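Long-range contacts in glyoxalase family protein (Bacillus cereus, PDB 1ZSW), which is of unknown function but binds a zinc ion and belongs to the glyoxalase/bleomycin resistance/dioxygenase superfamily: residues D113-W118 with V172-I178; T134-R138 with G182-L186; N45-K49 with Q142-A146. One frame throughout, in Å; residues are numbered along the deposited sequence. Where two conformers were deposited one is given.

Contact 1: D113-W118 with V172-I178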
loop_
_atom_site.group_PDB
_atom_site.type_symbol
_atom_site.label_atom_id
_atom_site.label_comp_id
_atom_site.label_asym_id
_atom_site.label_seq_id
_atom_site.Cartn_x
_atom_site.Cartn_y
_atom_site.Cartn_z
ATOM N N ASP A 113 -17.727 -7.651 -14.263
ATOM C CA ASP A 113 -18.961 -6.920 -13.965
ATOM C C ASP A 113 -18.720 -5.720 -13.038
ATOM O O ASP A 113 -19.182 -4.626 -13.322
ATOM C CB ASP A 113 -20.012 -7.870 -13.362
ATOM C CG ASP A 113 -21.326 -7.168 -13.018
ATOM O OD1 ASP A 113 -21.955 -7.547 -11.997
ATOM O OD2 ASP A 113 -21.731 -6.246 -13.760
ATOM N N SER A 114 -17.978 -5.934 -11.945
ATOM C CA SER A 114 -17.515 -4.851 -11.064
ATOM C C SER A 114 -16.791 -3.764 -11.848
ATOM O O SER A 114 -16.975 -2.571 -11.586
ATOM C CB SER A 114 -16.628 -5.354 -9.892
ATOM O OG SER A 114 -17.148 -6.527 -9.269
ATOM N N LEU A 115 -15.961 -4.135 -12.829
ATOM C CA LEU A 115 -15.387 -3.085 -13.681
ATOM C C LEU A 115 -16.432 -2.203 -14.371
ATOM O O LEU A 115 -16.263 -0.988 -14.488
ATOM C CB LEU A 115 -14.416 -3.663 -14.724
ATOM C CG LEU A 115 -13.164 -4.358 -14.203
ATOM C CD1 LEU A 115 -12.322 -4.873 -15.373
ATOM C CD2 LEU A 115 -12.315 -3.395 -13.311
ATOM N N HIS A 116 -17.532 -2.807 -14.800
ATOM C CA HIS A 116 -18.604 -2.043 -15.434
ATOM C C HIS A 116 -19.314 -1.152 -14.437
ATOM O O HIS A 116 -19.600 0.011 -14.736
ATOM C CB HIS A 116 -19.575 -2.981 -16.166
ATOM C CG HIS A 116 -18.963 -3.634 -17.367
ATOM N ND1 HIS A 116 -18.797 -2.974 -18.566
ATOM C CD2 HIS A 116 -18.443 -4.871 -17.544
ATOM C CE1 HIS A 116 -18.206 -3.779 -19.431
ATOM N NE2 HIS A 116 -17.985 -4.938 -18.839
ATOM N N TYR A 117 -19.544 -1.687 -13.229
ATOM C CA TYR A 117 -20.065 -0.887 -12.134
ATOM C C TYR A 117 -19.188 0.345 -11.871
ATOM O O TYR A 117 -19.657 1.486 -11.766
ATOM C CB TYR A 117 -20.194 -1.747 -10.855
ATOM C CG TYR A 117 -20.490 -0.890 -9.659
ATOM C CD1 TYR A 117 -19.451 -0.314 -8.912
ATOM C CD2 TYR A 117 -21.805 -0.609 -9.282
ATOM C CE1 TYR A 117 -19.714 0.511 -7.835
ATOM C CE2 TYR A 117 -22.081 0.206 -8.203
ATOM C CZ TYR A 117 -21.036 0.757 -7.468
ATOM O OH TYR A 117 -21.319 1.595 -6.429
ATOM N N TRP A 118 -17.876 0.111 -11.768
ATOM C CA TRP A 118 -16.921 1.185 -11.541
ATOM C C TRP A 118 -16.795 2.221 -12.638
ATOM O O TRP A 118 -16.705 3.421 -12.371
ATOM C CB TRP A 118 -15.560 0.577 -11.150
ATOM C CG TRP A 118 -15.624 0.122 -9.675
ATOM C CD1 TRP A 118 -15.635 -1.142 -9.202
ATOM C CD2 TRP A 118 -15.663 0.990 -8.554
ATOM N NE1 TRP A 118 -15.745 -1.120 -7.802
ATOM C CE2 TRP A 118 -15.743 0.181 -7.400
ATOM C CE3 TRP A 118 -15.688 2.386 -8.414
ATOM C CZ2 TRP A 118 -15.815 0.732 -6.096
ATOM C CZ3 TRP A 118 -15.739 2.945 -7.117
ATOM C CH2 TRP A 118 -15.838 2.096 -5.988
ATOM N N VAL A 172 -20.894 1.486 -1.757
ATOM C CA VAL A 172 -20.726 0.515 -2.842
ATOM C C VAL A 172 -21.269 -0.857 -2.457
ATOM O O VAL A 172 -21.045 -1.329 -1.323
ATOM C CB VAL A 172 -19.189 0.384 -3.182
ATOM C CG1 VAL A 172 -18.925 -0.628 -4.303
ATOM C CG2 VAL A 172 -18.656 1.740 -3.567
ATOM N N PRO A 173 -22.017 -1.515 -3.386
ATOM C CA PRO A 173 -22.521 -2.850 -3.080
ATOM C C PRO A 173 -21.388 -3.798 -2.706
ATOM O O PRO A 173 -20.311 -3.719 -3.306
ATOM C CB PRO A 173 -23.125 -3.317 -4.416
ATOM C CG PRO A 173 -23.356 -2.144 -5.207
ATOM C CD PRO A 173 -22.405 -1.051 -4.720
ATOM N N ALA A 174 -21.607 -4.679 -1.726
ATOM C CA ALA A 174 -20.569 -5.610 -1.307
ATOM C C ALA A 174 -19.881 -6.298 -2.491
ATOM O O ALA A 174 -18.653 -6.429 -2.506
ATOM C CB ALA A 174 -21.124 -6.660 -0.384
ATOM N N LYS A 175 -20.670 -6.745 -3.466
ATOM C CA LYS A 175 -20.112 -7.610 -4.512
ATOM C C LYS A 175 -19.207 -6.875 -5.502
ATOM O O LYS A 175 -18.552 -7.533 -6.329
ATOM C CB LYS A 175 -21.226 -8.335 -5.263
ATOM C CG LYS A 175 -22.052 -7.418 -6.138
ATOM C CD LYS A 175 -23.327 -8.156 -6.528
ATOM C CE LYS A 175 -23.622 -8.016 -7.968
ATOM N NZ LYS A 175 -24.872 -8.795 -8.319
ATOM N N HIS A 176 -19.176 -5.538 -5.428
ATOM C CA HIS A 176 -18.313 -4.725 -6.297
ATOM C C HIS A 176 -17.258 -3.947 -5.518
ATOM O O HIS A 176 -16.503 -3.179 -6.101
ATOM C CB HIS A 176 -19.118 -3.735 -7.122
ATOM C CG HIS A 176 -20.118 -4.389 -8.023
ATOM N ND1 HIS A 176 -19.834 -5.529 -8.746
ATOM C CD2 HIS A 176 -21.412 -4.084 -8.289
ATOM C CE1 HIS A 176 -20.914 -5.900 -9.423
ATOM N NE2 HIS A 176 -21.874 -5.022 -9.178
ATOM N N GLN A 177 -17.239 -4.106 -4.204
ATOM C CA GLN A 177 -16.306 -3.303 -3.404
ATOM C C GLN A 177 -14.879 -3.672 -3.756
ATOM O O GLN A 177 -14.560 -4.847 -4.023
ATOM C CB GLN A 177 -16.492 -3.544 -1.900
ATOM C CG GLN A 177 -17.650 -2.720 -1.343
ATOM C CD GLN A 177 -17.852 -2.897 0.155
ATOM O OE1 GLN A 177 -16.902 -3.086 0.918
ATOM N NE2 GLN A 177 -19.120 -2.845 0.586
ATOM N N ILE A 178 -14.043 -2.658 -3.645
ATOM C CA ILE A 178 -12.595 -2.869 -3.639
ATOM C C ILE A 178 -12.252 -3.867 -2.542
ATOM O O ILE A 178 -12.678 -3.694 -1.378
ATOM C CB ILE A 178 -11.861 -1.530 -3.441
ATOM C CG1 ILE A 178 -11.962 -0.704 -4.744
ATOM C CG2 ILE A 178 -10.378 -1.802 -3.149
ATOM C CD1 ILE A 178 -11.786 0.748 -4.546
#
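With its imidazole turned anti to the carbonyl carbon (chi1 -60°), H176 reaches helix 112-124 just where Y117, its CG set opposite the backbone nitrogen (chi1 170°), brings a methylene over the imidazole face. Y117 CB sits 3.9 Å from the centroid of the H176 ring, a CH-pi contact, and H176 CB returns one over the phenol. The two rings are nearly parallel but slid so far apart that they barely overlap. On the other face of the imidazole lies K175 CG, so the ring is held between two methylenes. Its edge is polar. S114 OG lies in the imidazole plane, 2.9 Å from H176 ND1 in a hydrogen bond that either partner could donate, and this bond fixes the rotation of the ring. In one of its two conformers D113 brings OD1 near H176 CE1, a placement that is not certain.

The backbone of H176 is gripped as well: W118 NE1 donates to H176 O over 2.8 Å, close to the indole plane and fairly straight at 161°. Apolar contacts finish the interface. V172 fits against both rings, CG1 3.8 Å from Y117 CE1 and equally close to W118 CZ2, CG2 3.7 Å from W118 CH2, while P173 CD lies 3.6 Å from Y117 CZ. Q177 NE2 donates to V172 O, tying the loop to itself.

The helix is thereby joined to the connection between strands 150-155 and 180-188. Beneath this outer layer the indole of W118 meets F122 farther along the helix and rests on V109, L141 and L153, residues of strands 101-109, 138-144 and 150-155; I178 descends onto L107 and L153 of the same sheet.

Contact 2: T134-R138 with G182-L186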
loop_
_atom_site.group_PDB
_atom_site.type_symbol
_atom_site.label_atom_id
_atom_site.label_comp_id
_atom_site.label_asym_id
_atom_site.label_seq_id
_atom_site.Cartn_x
_atom_site.Cartn_y
_atom_site.Cartn_z
ATOM N N THR A 134 -6.212 -4.015 -19.907
ATOM C CA THR A 134 -5.507 -5.134 -19.336
ATOM C C THR A 134 -4.398 -4.463 -18.523
ATOM O O THR A 134 -3.891 -3.416 -18.927
ATOM C CB THR A 134 -4.994 -6.021 -20.481
ATOM O OG1 THR A 134 -6.138 -6.524 -21.214
ATOM C CG2 THR A 134 -4.178 -7.180 -19.971
ATOM N N TYR A 135 -4.097 -5.002 -17.342
ATOM C CA TYR A 135 -2.932 -4.538 -16.592
ATOM C C TYR A 135 -2.327 -5.731 -15.894
ATOM O O TYR A 135 -3.020 -6.441 -15.202
ATOM C CB TYR A 135 -3.306 -3.430 -15.593
ATOM C CG TYR A 135 -2.080 -2.917 -14.894
ATOM C CD1 TYR A 135 -1.601 -3.559 -13.752
ATOM C CD2 TYR A 135 -1.403 -1.799 -15.373
ATOM C CE1 TYR A 135 -0.442 -3.112 -13.120
ATOM C CE2 TYR A 135 -0.230 -1.341 -14.762
ATOM C CZ TYR A 135 0.220 -2.007 -13.605
ATOM O OH TYR A 135 1.383 -1.586 -12.976
ATOM N N ALA A 136 -1.031 -5.976 -16.116
ATOM C CA ALA A 136 -0.351 -7.148 -15.584
ATOM C C ALA A 136 -1.150 -8.440 -15.750
ATOM O O ALA A 136 -1.330 -9.225 -14.805
ATOM C CB ALA A 136 0.025 -6.923 -14.091
ATOM N N ASN A 137 -1.676 -8.626 -16.967
ATOM C CA ASN A 137 -2.380 -9.847 -17.334
ATOM C C ASN A 137 -3.746 -10.065 -16.680
ATOM O O ASN A 137 -4.250 -11.181 -16.651
ATOM C CB ASN A 137 -1.462 -11.057 -17.171
ATOM C CG ASN A 137 -0.234 -10.978 -18.089
ATOM O OD1 ASN A 137 -0.369 -10.777 -19.295
ATOM N ND2 ASN A 137 0.950 -11.118 -17.517
ATOM N N ARG A 138 -4.347 -8.985 -16.187
ATOM C CA ARG A 138 -5.682 -9.036 -15.619
ATOM C C ARG A 138 -6.574 -7.998 -16.267
ATOM O O ARG A 138 -6.120 -6.905 -16.591
ATOM C CB ARG A 138 -5.621 -8.768 -14.096
ATOM C CG ARG A 138 -4.812 -9.790 -13.358
ATOM C CD ARG A 138 -5.000 -9.689 -11.815
ATOM N NE ARG A 138 -4.121 -10.666 -11.173
ATOM C CZ ARG A 138 -2.814 -10.460 -11.004
ATOM N NH1 ARG A 138 -2.290 -9.320 -11.413
ATOM N NH2 ARG A 138 -2.048 -11.381 -10.420
ATOM N N GLY A 182 -3.733 -5.118 -5.064
ATOM C CA GLY A 182 -3.141 -6.103 -5.992
ATOM C C GLY A 182 -1.775 -5.614 -6.467
ATOM O O GLY A 182 -0.930 -5.254 -5.645
ATOM N N SER A 183 -1.527 -5.597 -7.774
ATOM C CA SER A 183 -0.236 -5.171 -8.299
ATOM C C SER A 183 0.128 -3.781 -7.816
ATOM O O SER A 183 -0.720 -2.881 -7.882
ATOM C CB SER A 183 -0.325 -5.066 -9.830
ATOM O OG SER A 183 -0.996 -6.182 -10.365
ATOM N N VAL A 184 1.384 -3.587 -7.412
ATOM C CA VAL A 184 1.903 -2.218 -7.144
ATOM C C VAL A 184 3.034 -1.997 -8.132
ATOM O O VAL A 184 3.837 -2.867 -8.309
ATOM C CB VAL A 184 2.413 -2.077 -5.684
ATOM C CG1 VAL A 184 3.080 -0.724 -5.488
ATOM C CG2 VAL A 184 1.206 -2.172 -4.684
ATOM N N GLU A 185 3.024 -0.836 -8.779
ATOM C CA GLU A 185 3.993 -0.537 -9.863
ATOM C C GLU A 185 5.144 0.310 -9.323
ATOM O O GLU A 185 4.909 1.378 -8.678
ATOM C CB GLU A 185 3.265 0.257 -10.927
ATOM C CG GLU A 185 4.070 0.496 -12.190
ATOM C CD GLU A 185 3.269 1.348 -13.133
ATOM O OE1 GLU A 185 2.384 0.764 -13.846
ATOM O OE2 GLU A 185 3.464 2.593 -13.139
ATOM N N LEU A 186 6.358 -0.146 -9.626
ATOM C CA LEU A 186 7.618 0.575 -9.286
ATOM C C LEU A 186 8.261 0.969 -10.627
ATOM O O LEU A 186 8.396 0.098 -11.491
ATOM C CB LEU A 186 8.582 -0.344 -8.513
ATOM C CG LEU A 186 8.015 -1.016 -7.254
ATOM C CD1 LEU A 186 9.051 -1.821 -6.509
ATOM C CD2 LEU A 186 7.397 0.031 -6.308
HETATM O O HOH W 1 -2.887 -6.844 -12.585
#
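Y135 and R138 are the end residues of a type I' turn, the tight two-residue reversal of the beta hairpin formed by strands 133-135 and 138-144, and both direct side chains at strand 180-188. Y135 N is bonded to R138 O and R138 N to Y135 O, the reciprocal pair that closes such a hairpin. From this base the phenol extends with CG anti to the backbone nitrogen (chi1 -177°) and presents its edge to the strand. S183 CB lies near the ring plane, 3.8 Å from Y135 CE1. At the far end Y135 OH donates to E185 OE1 over 2.7 Å, meeting that oxygen on its anti side, 23° out of the carboxylate plane. The same carboxylate has further partners: OE1 is in a salt bridge with R104 and OE2 is bonded to T103, so strand 101-109 sets the acceptor in position.

Nearer the turn, one water makes the connection. It donates to Y135 O over 2.7 Å and to S183 OG over 3.0 Å, and accepts from R138 NH1 over 2.8 Å, lying in the guanidinium plane. R138 NH1 and S183 OG also share E226 OE1, through a salt bridge and a hydrogen bond respectively. Two residues facing one another are thus linked by both a water and a carboxylate, a way of satisfying polar groups within a buried contact.

Strands 150-155 and 101-109 separate the hairpin from strand 180-188 in the sheet, so Y135 reaches across them, packing on V152, L154 and R104. This is consistent with the curved sheets of the vicinal oxygen chelate fold.

Contact 3: N45-K49 with Q142-A146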
loop_
_atom_site.group_PDB
_atom_site.type_symbol
_atom_site.label_atom_id
_atom_site.label_comp_id
_atom_site.label_asym_id
_atom_site.label_seq_id
_atom_site.Cartn_x
_atom_site.Cartn_y
_atom_site.Cartn_z
ATOM N N ASN A 45 -10.635 12.567 1.822
ATOM C CA ASN A 45 -11.679 11.809 2.486
ATOM C C ASN A 45 -12.886 11.579 1.575
ATOM O O ASN A 45 -13.382 10.472 1.502
ATOM C CB ASN A 45 -12.087 12.533 3.781
ATOM C CG ASN A 45 -13.209 11.821 4.549
ATOM O OD1 ASN A 45 -14.333 12.341 4.632
ATOM N ND2 ASN A 45 -12.916 10.652 5.110
ATOM N N HIS A 46 -13.309 12.613 0.851
ATOM C CA HIS A 46 -14.443 12.438 -0.015
ATOM C C HIS A 46 -14.125 11.373 -1.072
ATOM O O HIS A 46 -14.913 10.464 -1.310
ATOM C CB HIS A 46 -14.880 13.746 -0.671
ATOM C CG HIS A 46 -16.028 13.552 -1.610
ATOM N ND1 HIS A 46 -17.316 13.328 -1.167
ATOM C CD2 HIS A 46 -16.072 13.481 -2.964
ATOM C CE1 HIS A 46 -18.108 13.147 -2.212
ATOM N NE2 HIS A 46 -17.380 13.241 -3.311
ATOM N N PHE A 47 -12.943 11.436 -1.669
ATOM C CA PHE A 47 -12.645 10.491 -2.728
ATOM C C PHE A 47 -12.527 9.054 -2.266
ATOM O O PHE A 47 -13.146 8.143 -2.863
ATOM C CB PHE A 47 -11.346 10.901 -3.444
ATOM C CG PHE A 47 -11.105 10.130 -4.697
ATOM C CD1 PHE A 47 -11.772 10.457 -5.873
ATOM C CD2 PHE A 47 -10.231 9.061 -4.702
ATOM C CE1 PHE A 47 -11.539 9.732 -7.039
ATOM C CE2 PHE A 47 -9.980 8.325 -5.861
ATOM C CZ PHE A 47 -10.632 8.671 -7.044
ATOM N N TYR A 48 -11.745 8.822 -1.196
ATOM C CA TYR A 48 -11.450 7.423 -0.812
ATOM C C TYR A 48 -12.598 6.754 -0.067
ATOM O O TYR A 48 -12.814 5.557 -0.188
ATOM C CB TYR A 48 -10.071 7.307 -0.075
ATOM C CG TYR A 48 -9.014 7.572 -1.108
ATOM C CD1 TYR A 48 -8.564 8.871 -1.340
ATOM C CD2 TYR A 48 -8.610 6.553 -1.958
ATOM C CE1 TYR A 48 -7.649 9.163 -2.405
ATOM C CE2 TYR A 48 -7.703 6.817 -3.002
ATOM C CZ TYR A 48 -7.252 8.117 -3.214
ATOM O OH TYR A 48 -6.379 8.353 -4.282
ATOM N N LYS A 49 -13.360 7.545 0.673
ATOM C CA LYS A 49 -14.497 7.013 1.420
ATOM C C LYS A 49 -15.774 7.100 0.600
ATOM O O LYS A 49 -16.400 6.094 0.346
ATOM C CB LYS A 49 -14.638 7.740 2.759
ATOM C CG LYS A 49 -15.809 7.243 3.600
ATOM C CD LYS A 49 -15.800 7.887 4.992
ATOM C CE LYS A 49 -16.047 9.377 4.893
ATOM N NZ LYS A 49 -17.465 9.714 4.542
ATOM N N GLN A 142 -8.087 1.648 -15.476
ATOM C CA GLN A 142 -7.197 2.636 -14.878
ATOM C C GLN A 142 -7.945 3.884 -14.468
ATOM O O GLN A 142 -8.899 4.301 -15.114
ATOM C CB GLN A 142 -6.066 3.031 -15.845
ATOM C CG GLN A 142 -5.090 1.922 -16.126
ATOM C CD GLN A 142 -4.085 2.314 -17.202
ATOM O OE1 GLN A 142 -3.919 3.492 -17.522
ATOM N NE2 GLN A 142 -3.423 1.325 -17.766
ATOM N N PHE A 143 -7.534 4.503 -13.366
ATOM C CA PHE A 143 -8.123 5.785 -12.992
ATOM C C PHE A 143 -7.135 6.631 -12.166
ATOM O O PHE A 143 -6.055 6.154 -11.825
ATOM C CB PHE A 143 -9.466 5.581 -12.245
ATOM C CG PHE A 143 -9.331 4.946 -10.871
ATOM C CD1 PHE A 143 -9.460 5.739 -9.749
ATOM C CD2 PHE A 143 -9.158 3.584 -10.727
ATOM C CE1 PHE A 143 -9.399 5.167 -8.463
ATOM C CE2 PHE A 143 -9.065 2.984 -9.440
ATOM C CZ PHE A 143 -9.205 3.801 -8.317
ATOM N N GLU A 144 -7.462 7.890 -11.930
ATOM C CA GLU A 144 -6.623 8.795 -11.137
ATOM C C GLU A 144 -7.471 9.592 -10.177
ATOM O O GLU A 144 -8.623 9.932 -10.483
ATOM C CB GLU A 144 -5.876 9.774 -12.035
ATOM C CG GLU A 144 -4.969 9.145 -13.023
ATOM C CD GLU A 144 -4.087 10.155 -13.776
ATOM O OE1 GLU A 144 -4.019 11.351 -13.421
ATOM O OE2 GLU A 144 -3.449 9.692 -14.725
ATOM N N ASP A 145 -6.905 9.945 -9.029
ATOM C CA ASP A 145 -7.555 10.930 -8.201
ATOM C C ASP A 145 -7.238 12.338 -8.694
ATOM O O ASP A 145 -6.466 12.519 -9.661
ATOM C CB ASP A 145 -7.323 10.712 -6.682
ATOM C CG ASP A 145 -5.979 11.147 -6.203
ATOM O OD1 ASP A 145 -5.201 11.798 -6.946
ATOM O OD2 ASP A 145 -5.686 10.828 -5.012
ATOM N N ALA A 146 -7.825 13.334 -8.053
ATOM C CA ALA A 146 -7.656 14.728 -8.484
ATOM C C ALA A 146 -6.231 15.279 -8.338
ATOM O O ALA A 146 -5.897 16.328 -8.909
ATOM C CB ALA A 146 -8.635 15.621 -7.719
#
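F47 and Y48, successive residues of helix 41-51, close on D145 in different ways, one through carbon and the other through oxygen. D145 CB stands over one face of the F47 ring, 3.9 Å from its centroid and 19° off the normal, a CH-pi contact. Y48 OH donates to D145 OD2 over 2.7 Å; the aspartate oxygen lies near the plane of the phenol ring, whereas the hydroxyl approaches from above the carboxylate plane. One short aspartate therefore serves both rings, its carboxylate lying between backbone nitrogen and carbonyl carbon (chi1 77°), which turns OD2 to the hydroxyl while CB faces F47. The third aromatic, F143, meets F47 edge against edge, with F143 CE1 4.0 Å from F47 CZ. Within the helix, F47 CD2 lies over the rim of one face of the Y48 ring, 3.4 Å above its plane.

The second shell sets these groups in place. The other oxygen of D145, OD1, accepts from the backbone nitrogens of E147 and L149 and ties the carboxylate to the turn beyond strand 138-144. With both oxygens engaged, the buried aspartate is well satisfied, and these donors probably stabilise its negative charge. Y48 also meets the ring of F86, and F143 that of F122.

Farther out, F143 is bonded through its backbone to L151 and packs on L151 and L153 of strand 150-155, while F47 leans on V127 ahead of strand 128-129. Helix 41-51, which connects strands 31-38 and 55-62 along the chain, both in the zinc-bearing sheet, is in this way laid against the end of strand 138-144, which belongs to the other.

Contacts 2 and 3 are buried, whereas contact 1 is partly exposed, its D113, P173 and K175 lying at the surface. All three lie on or within the same sheet: contact 2 joins its strands across intervening ones, contact 1 fastens an overlying helix to a connecting loop, and contact 3 brings in a helix that connects two strands of the other sheet. Tyrosine-to-carboxylate bonds occur in both buried contacts, but in contact 2 the carboxylate is also held by R104 and T103, with a bridging water nearer the turn, while contact 3 sets it among aromatic rings. Contact 1 relies on a histidine instead. The ring of F122 touches both contacts 1 and 3, which otherwise do not meet.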